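Local atomic coordinates of penicillin-binding protein (Bacillus halodurans, PDB entry 3TG9), a protein that probably reacts through an active-site serine with peptidoglycan peptides or beta-lactam antibiotics, as do other members of the serine beta-lactamase and penicillin-binding protein family. Residues Ile93-Ser101 against His262-Tyr273. Residues are numbered along the deposited sequence; the frame is centred on the assembly and turned at random.
Sequences IHHLLTHTS and HVHCEDDDYYGY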
ATOM      1  N   ILE B  93      33.599  11.675  -1.117  1.00 37.60           N
ATOM      2  CA  ILE B  93      32.984  10.543  -0.451  1.00 37.57           C
ATOM      3  C   ILE B  93      32.929  10.779   1.050  1.00 39.75           C
ATOM      4  O   ILE B  93      31.882  10.628   1.680  1.00 36.26           O
ATOM      5  CB  ILE B  93      33.791   9.258  -0.722  1.00 40.25           C
ATOM      6  CG1 ILE B  93      33.831   8.953  -2.225  1.00 40.42           C
ATOM      7  CG2 ILE B  93      33.240   8.092   0.080  1.00 36.34           C
ATOM      8  CD1 ILE B  93      32.461   8.897  -2.883  1.00 40.50           C
ATOM      9  N   HIS B  94      34.071  11.159   1.615  1.00 44.97           N
ATOM     10  CA  HIS B  94      34.200  11.371   3.050  1.00 40.19           C
ATOM     11  C   HIS B  94      33.240  12.450   3.576  1.00 37.13           C
ATOM     12  O   HIS B  94      32.738  12.348   4.696  1.00 38.84           O
ATOM     13  CB  HIS B  94      35.657  11.693   3.405  1.00 43.15           C
ATOM     14  CG  HIS B  94      35.831  12.282   4.769  1.00 39.35           C
ATOM     15  ND1 HIS B  94      36.163  11.521   5.872  1.00 45.11           N
ATOM     16  CD2 HIS B  94      35.709  13.553   5.213  1.00 38.64           C
ATOM     17  CE1 HIS B  94      36.240  12.305   6.934  1.00 43.67           C
ATOM     18  NE2 HIS B  94      35.961  13.540   6.562  1.00 36.71           N
ATOM     19  N   HIS B  95      32.976  13.476   2.775  1.00 37.23           N
ATOM     20  CA  HIS B  95      32.006  14.494   3.172  1.00 40.44           C
ATOM     21  C   HIS B  95      30.617  13.886   3.334  1.00 38.72           C
ATOM     22  O   HIS B  95      29.903  14.171   4.296  1.00 38.73           O
ATOM     23  CB  HIS B  95      31.944  15.626   2.145  1.00 43.55           C
ATOM     24  CG  HIS B  95      33.182  16.469   2.100  1.00 47.20           C
ATOM     25  ND1 HIS B  95      33.706  16.958   0.921  1.00 45.75           N
ATOM     26  CD2 HIS B  95      34.001  16.904   3.085  1.00 46.18           C
ATOM     27  CE1 HIS B  95      34.793  17.661   1.185  1.00 52.35           C
ATOM     28  NE2 HIS B  95      34.997  17.643   2.490  1.00 48.43           N
ATOM     29  N   LEU B  96      30.243  13.048   2.379  1.00 37.68           N
ATOM     30  CA  LEU B  96      28.941  12.394   2.390  1.00 39.72           C
ATOM     31  C   LEU B  96      28.802  11.452   3.586  1.00 36.68           C
ATOM     32  O   LEU B  96      27.771  11.449   4.261  1.00 34.19           O
ATOM     33  CB  LEU B  96      28.728  11.640   1.076  1.00 34.65           C
ATOM     34  CG  LEU B  96      28.811  12.535  -0.167  1.00 35.83           C
ATOM     35  CD1 LEU B  96      29.065  11.736  -1.434  1.00 35.57           C
ATOM     36  CD2 LEU B  96      27.558  13.380  -0.306  1.00 35.52           C
ATOM     37  N   LEU B  97      29.858  10.682   3.856  1.00 34.97           N
ATOM     38  CA  LEU B  97      29.858   9.671   4.915  1.00 34.52           C
ATOM     39  C   LEU B  97      29.692  10.254   6.311  1.00 35.73           C
ATOM     40  O   LEU B  97      29.223   9.571   7.231  1.00 31.94           O
ATOM     41  CB  LEU B  97      31.160   8.864   4.876  1.00 33.60           C
ATOM     42  CG  LEU B  97      31.318   7.818   3.781  1.00 33.03           C
ATOM     43  CD1 LEU B  97      32.780   7.448   3.609  1.00 34.33           C
ATOM     44  CD2 LEU B  97      30.487   6.589   4.109  1.00 33.51           C
ATOM     45  N   THR B  98      30.105  11.506   6.474  1.00 31.09           N
ATOM     46  CA  THR B  98      30.081  12.151   7.778  1.00 33.25           C
ATOM     47  C   THR B  98      29.072  13.290   7.845  1.00 35.13           C
ATOM     48  O   THR B  98      28.986  13.982   8.855  1.00 37.04           O
ATOM     49  CB  THR B  98      31.472  12.702   8.152  1.00 39.26           C
ATOM     50  OG1 THR B  98      31.918  13.601   7.130  1.00 42.43           O
ATOM     51  CG2 THR B  98      32.480  11.566   8.299  1.00 34.36           C
ATOM     52  N   HIS B  99      28.309  13.483   6.775  1.00 36.52           N
ATOM     53  CA  HIS B  99      27.283  14.521   6.751  1.00 37.42           C
ATOM     54  C   HIS B  99      27.898  15.907   6.817  1.00 37.72           C
ATOM     55  O   HIS B  99      27.382  16.783   7.511  1.00 41.28           O
ATOM     56  CB  HIS B  99      26.317  14.368   7.927  1.00 35.62           C
ATOM     57  CG  HIS B  99      25.497  13.116   7.880  1.00 37.10           C
ATOM     58  ND1 HIS B  99      24.476  12.925   6.977  1.00 31.85           N
ATOM     59  CD2 HIS B  99      25.542  11.997   8.644  1.00 31.77           C
ATOM     60  CE1 HIS B  99      23.929  11.744   7.178  1.00 33.28           C
ATOM     61  NE2 HIS B  99      24.558  11.157   8.182  1.00 31.60           N
ATOM     62  N   THR B 100      28.995  16.110   6.101  1.00 38.18           N
ATOM     63  CA  THR B 100      29.633  17.423   6.064  1.00 39.93           C
ATOM     64  C   THR B 100      29.755  17.937   4.632  1.00 41.80           C
ATOM     65  O   THR B 100      30.510  18.871   4.367  1.00 43.70           O
ATOM     66  CB  THR B 100      31.028  17.384   6.720  1.00 38.53           C
ATOM     67  OG1 THR B 100      31.813  16.350   6.115  1.00 33.06           O
ATOM     68  CG2 THR B 100      30.912  17.110   8.219  1.00 35.09           C
ATOM     69  N   SER B 101      28.995  17.332   3.719  1.00 38.84           N
ATOM     70  CA  SER B 101      29.108  17.607   2.287  1.00 38.42           C
ATOM     71  C   SER B 101      28.513  18.940   1.848  1.00 44.65           C
ATOM     72  O   SER B 101      28.920  19.497   0.829  1.00 43.45           O
ATOM     73  CB  SER B 101      28.432  16.498   1.486  1.00 41.75           C
ATOM     74  OG  SER B 101      27.022  16.649   1.523  1.00 40.49           O
ATOM     75  N   HIS B 262      34.968  10.977  13.423  1.00 37.49           N
ATOM     76  CA  HIS B 262      35.446  11.992  12.490  1.00 36.12           C
ATOM     77  C   HIS B 262      34.837  13.347  12.777  1.00 39.95           C
ATOM     78  O   HIS B 262      35.479  14.375  12.591  1.00 46.90           O
ATOM     79  CB  HIS B 262      35.110  11.606  11.048  1.00 34.61           C
ATOM     80  CG  HIS B 262      35.781  10.359  10.582  1.00 34.58           C
ATOM     81  ND1 HIS B 262      35.116   9.163  10.446  1.00 35.71           N
ATOM     82  CD2 HIS B 262      37.065  10.120  10.215  1.00 34.59           C
ATOM     83  CE1 HIS B 262      35.958   8.235  10.022  1.00 36.04           C
ATOM     84  NE2 HIS B 262      37.148   8.794   9.874  1.00 38.48           N
ATOM     85  N   VAL B 263      33.582  13.350  13.205  1.00 40.21           N
ATOM     86  CA  VAL B 263      32.880  14.599  13.459  1.00 40.53           C
ATOM     87  C   VAL B 263      32.418  14.615  14.900  1.00 40.72           C
ATOM     88  O   VAL B 263      32.005  13.581  15.434  1.00 39.55           O
ATOM     89  CB  VAL B 263      31.633  14.754  12.549  1.00 43.06           C
ATOM     90  CG1 VAL B 263      30.970  16.108  12.773  1.00 42.53           C
ATOM     91  CG2 VAL B 263      32.006  14.579  11.093  1.00 39.87           C
ATOM     92  N   HIS B 264      32.505  15.778  15.533  1.00 39.43           N
ATOM     93  CA  HIS B 264      31.865  15.982  16.817  1.00 38.60           C
ATOM     94  C   HIS B 264      30.606  16.792  16.564  1.00 43.12           C
ATOM     95  O   HIS B 264      30.683  17.888  16.013  1.00 48.35           O
ATOM     96  CB  HIS B 264      32.796  16.723  17.772  1.00 45.61           C
ATOM     97  CG  HIS B 264      32.217  16.935  19.136  1.00 47.22           C
ATOM     98  ND1 HIS B 264      32.792  17.771  20.069  1.00 49.67           N
ATOM     99  CD2 HIS B 264      31.106  16.424  19.722  1.00 44.14           C
ATOM    100  CE1 HIS B 264      32.067  17.757  21.175  1.00 52.57           C
ATOM    101  NE2 HIS B 264      31.038  16.950  20.989  1.00 44.25           N
ATOM    102  N   CYS B 265      29.452  16.258  16.953  1.00 39.37           N
ATOM    103  CA  CYS B 265      28.183  16.938  16.698  1.00 40.82           C
ATOM    104  C   CYS B 265      27.778  17.858  17.845  1.00 48.39           C
ATOM    105  O   CYS B 265      27.495  19.043  17.636  1.00 55.36           O
ATOM    106  CB  CYS B 265      27.081  15.918  16.445  1.00 36.15           C
ATOM    107  SG  CYS B 265      27.633  14.565  15.431  1.00 38.43           S
ATOM    108  N   GLU B 266      27.732  17.300  19.051  1.00 46.91           N
ATOM    109  CA  GLU B 266      27.464  18.074  20.255  1.00 49.13           C
ATOM    110  C   GLU B 266      27.664  17.202  21.478  1.00 45.25           C
ATOM    111  O   GLU B 266      27.312  16.024  21.474  1.00 44.05           O
ATOM    112  CB  GLU B 266      26.039  18.624  20.247  1.00 54.75           C
ATOM    113  CG  GLU B 266      24.972  17.601  20.599  1.00 58.01           C
ATOM    114  CD  GLU B 266      23.683  18.247  21.098  1.00 73.68           C
ATOM    115  OE1 GLU B 266      22.789  17.506  21.570  1.00 74.75           O
ATOM    116  OE2 GLU B 266      23.563  19.495  21.022  1.00 68.65           O
ATOM    117  N   ASP B 267      28.245  17.779  22.520  1.00 47.62           N
ATOM    118  CA  ASP B 267      28.392  17.074  23.782  1.00 46.76           C
ATOM    119  C   ASP B 267      29.093  15.733  23.590  1.00 43.81           C
ATOM    120  O   ASP B 267      30.261  15.690  23.209  1.00 45.66           O
ATOM    121  CB  ASP B 267      27.016  16.861  24.414  1.00 49.96           C
ATOM    122  CG  ASP B 267      26.256  18.160  24.602  1.00 54.02           C
ATOM    123  OD1 ASP B 267      26.879  19.150  25.043  1.00 50.04           O
ATOM    124  OD2 ASP B 267      25.038  18.189  24.310  1.00 56.84           O
ATOM    125  N   ASP B 268      28.360  14.650  23.843  1.00 41.43           N
ATOM    126  CA  ASP B 268      28.910  13.298  23.824  1.00 41.32           C
ATOM    127  C   ASP B 268      28.738  12.620  22.477  1.00 40.10           C
ATOM    128  O   ASP B 268      29.221  11.509  22.273  1.00 35.54           O
ATOM    129  CB  ASP B 268      28.233  12.438  24.889  1.00 41.14           C
ATOM    130  CG  ASP B 268      28.763  12.713  26.273  1.00 52.47           C
ATOM    131  OD1 ASP B 268      29.765  13.459  26.385  1.00 48.39           O
ATOM    132  OD2 ASP B 268      28.183  12.182  27.248  1.00 59.49           O
ATOM    133  N   ASP B 269      28.049  13.289  21.565  1.00 31.99           N
ATOM    134  CA  ASP B 269      27.763  12.707  20.273  1.00 35.65           C
ATOM    135  C   ASP B 269      28.789  13.049  19.204  1.00 33.48           C
ATOM    136  O   ASP B 269      29.071  14.218  18.927  1.00 33.60           O
ATOM    137  CB  ASP B 269      26.359  13.111  19.812  1.00 36.99           C
ATOM    138  CG  ASP B 269      25.295  12.669  20.784  1.00 39.94           C
ATOM    139  OD1 ASP B 269      25.309  11.480  21.175  1.00 40.02           O
ATOM    140  OD2 ASP B 269      24.455  13.506  21.171  1.00 44.46           O
ATOM    141  N   TYR B 270      29.321  11.996  18.597  1.00 30.42           N
ATOM    142  CA  TYR B 270      30.203  12.099  17.451  1.00 32.07           C
ATOM    143  C   TYR B 270      29.618  11.236  16.342  1.00 30.77           C
ATOM    144  O   TYR B 270      28.753  10.409  16.599  1.00 28.93           O
ATOM    145  CB  TYR B 270      31.597  11.604  17.829  1.00 32.53           C
ATOM    146  CG  TYR B 270      32.218  12.410  18.948  1.00 36.73           C
ATOM    147  CD1 TYR B 270      31.753  12.291  20.251  1.00 35.43           C
ATOM    148  CD2 TYR B 270      33.257  13.302  18.700  1.00 40.46           C
ATOM    149  CE1 TYR B 270      32.303  13.036  21.280  1.00 41.77           C
ATOM    150  CE2 TYR B 270      33.827  14.051  19.729  1.00 43.18           C
ATOM    151  CZ  TYR B 270      33.342  13.910  21.015  1.00 42.74           C
ATOM    152  OH  TYR B 270      33.877  14.647  22.042  1.00 42.93           O
ATOM    153  N   TYR B 271      30.079  11.438  15.113  1.00 30.68           N
ATOM    154  CA  TYR B 271      29.650  10.606  13.993  1.00 32.52           C
ATOM    155  C   TYR B 271      30.877  10.002  13.331  1.00 35.76           C
ATOM    156  O   TYR B 271      31.910  10.664  13.206  1.00 35.50           O
ATOM    157  CB  TYR B 271      28.855  11.433  12.980  1.00 33.61           C
ATOM    158  CG  TYR B 271      27.885  10.635  12.118  1.00 31.74           C
ATOM    159  CD1 TYR B 271      28.161  10.378  10.779  1.00 27.07           C
ATOM    160  CD2 TYR B 271      26.694  10.156  12.645  1.00 28.51           C
ATOM    161  CE1 TYR B 271      27.280   9.667   9.993  1.00 33.06           C
ATOM    162  CE2 TYR B 271      25.804   9.443  11.865  1.00 29.75           C
ATOM    163  CZ  TYR B 271      26.105   9.194  10.540  1.00 31.88           C
ATOM    164  OH  TYR B 271      25.220   8.479   9.757  1.00 36.97           O
ATOM    165  N   GLY B 272      30.778   8.737  12.937  1.00 31.33           N
ATOM    166  CA  GLY B 272      31.858   8.083  12.224  1.00 32.81           C
ATOM    167  C   GLY B 272      31.544   8.087  10.742  1.00 31.39           C
ATOM    168  O   GLY B 272      31.163   9.111  10.189  1.00 29.27           O
ATOM    169  N   TYR B 273      31.720   6.938  10.103  1.00 30.84           N
ATOM    170  CA  TYR B 273      31.210   6.728   8.761  1.00 33.18           C
ATOM    171  C   TYR B 273      29.871   5.996   8.836  1.00 32.04           C
ATOM    172  O   TYR B 273      29.830   4.773   8.954  1.00 32.28           O
ATOM    173  CB  TYR B 273      32.200   5.913   7.935  1.00 35.16           C
ATOM    174  CG  TYR B 273      33.397   6.683   7.422  1.00 36.02           C
ATOM    175  CD1 TYR B 273      33.392   8.073   7.377  1.00 38.48           C
ATOM    176  CD2 TYR B 273      34.518   6.014   6.946  1.00 36.73           C
ATOM    177  CE1 TYR B 273      34.482   8.776   6.890  1.00 39.52           C
ATOM    178  CE2 TYR B 273      35.608   6.703   6.457  1.00 39.01           C
ATOM    179  CZ  TYR B 273      35.587   8.083   6.429  1.00 39.38           C
ATOM    180  OH  TYR B 273      36.678   8.763   5.941  1.00 37.53           O
TER
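H94 and Y273 meet through a nearly straight hydrogen bond, H94 ND1 to Y273 OH at 2.8 Å with an angle of 177° at the proton; either partner could supply it. The hydroxyl lies in the imidazole plane at its edge, and the histidine reaches it because CG stands anti to the backbone N (chi1 164°). L97 lies over one face of the Y273 ring: CD1 sits 3.7 Å from the ring centroid, almost on the normal, a CH-pi contact. H262 lies across the opposite face of that ring, and the edge of H94 is turned toward H262 in a T-shaped pair.

T98 sends its methyl CG2 to the Y273 rim while its hydroxyl turns back into the helix, OG1 donating to H94 O at 2.9 Å. That hydroxyl also has T100 OG1 at 2.9 Å, where the proton of T100 could serve T98 OG1 or, more weakly, H95 O. T98 CB packs on V263 CG2 at 3.5 Å.

This is where the short helix 93-98 of the helical region abuts the edge strand 263-266 and its neighbour 269-271, at one end of the antiparallel sheet, as expected of the beta-lactamase fold. In a classic bulge H262 and V263 both face Y271, whose carbonyl O takes the N-H of V263 and, more weakly, that of H262, while Y271 N bonds to V263 O.

The helix closes in a Schellman motif at H99, whose positive phi accompanies backbone bonds back into the last turn, T100 N to H95 O being the shorter. H99 points its ring edge over the face of Y271 and gives a weak hydrogen bond, H99 NE2 to Y271 OH at 3.2 Å. Its ring also meets Y152, which with S55 and K58 fits an SxxK-type catalytic pattern, so H99 probably lines the active-site region.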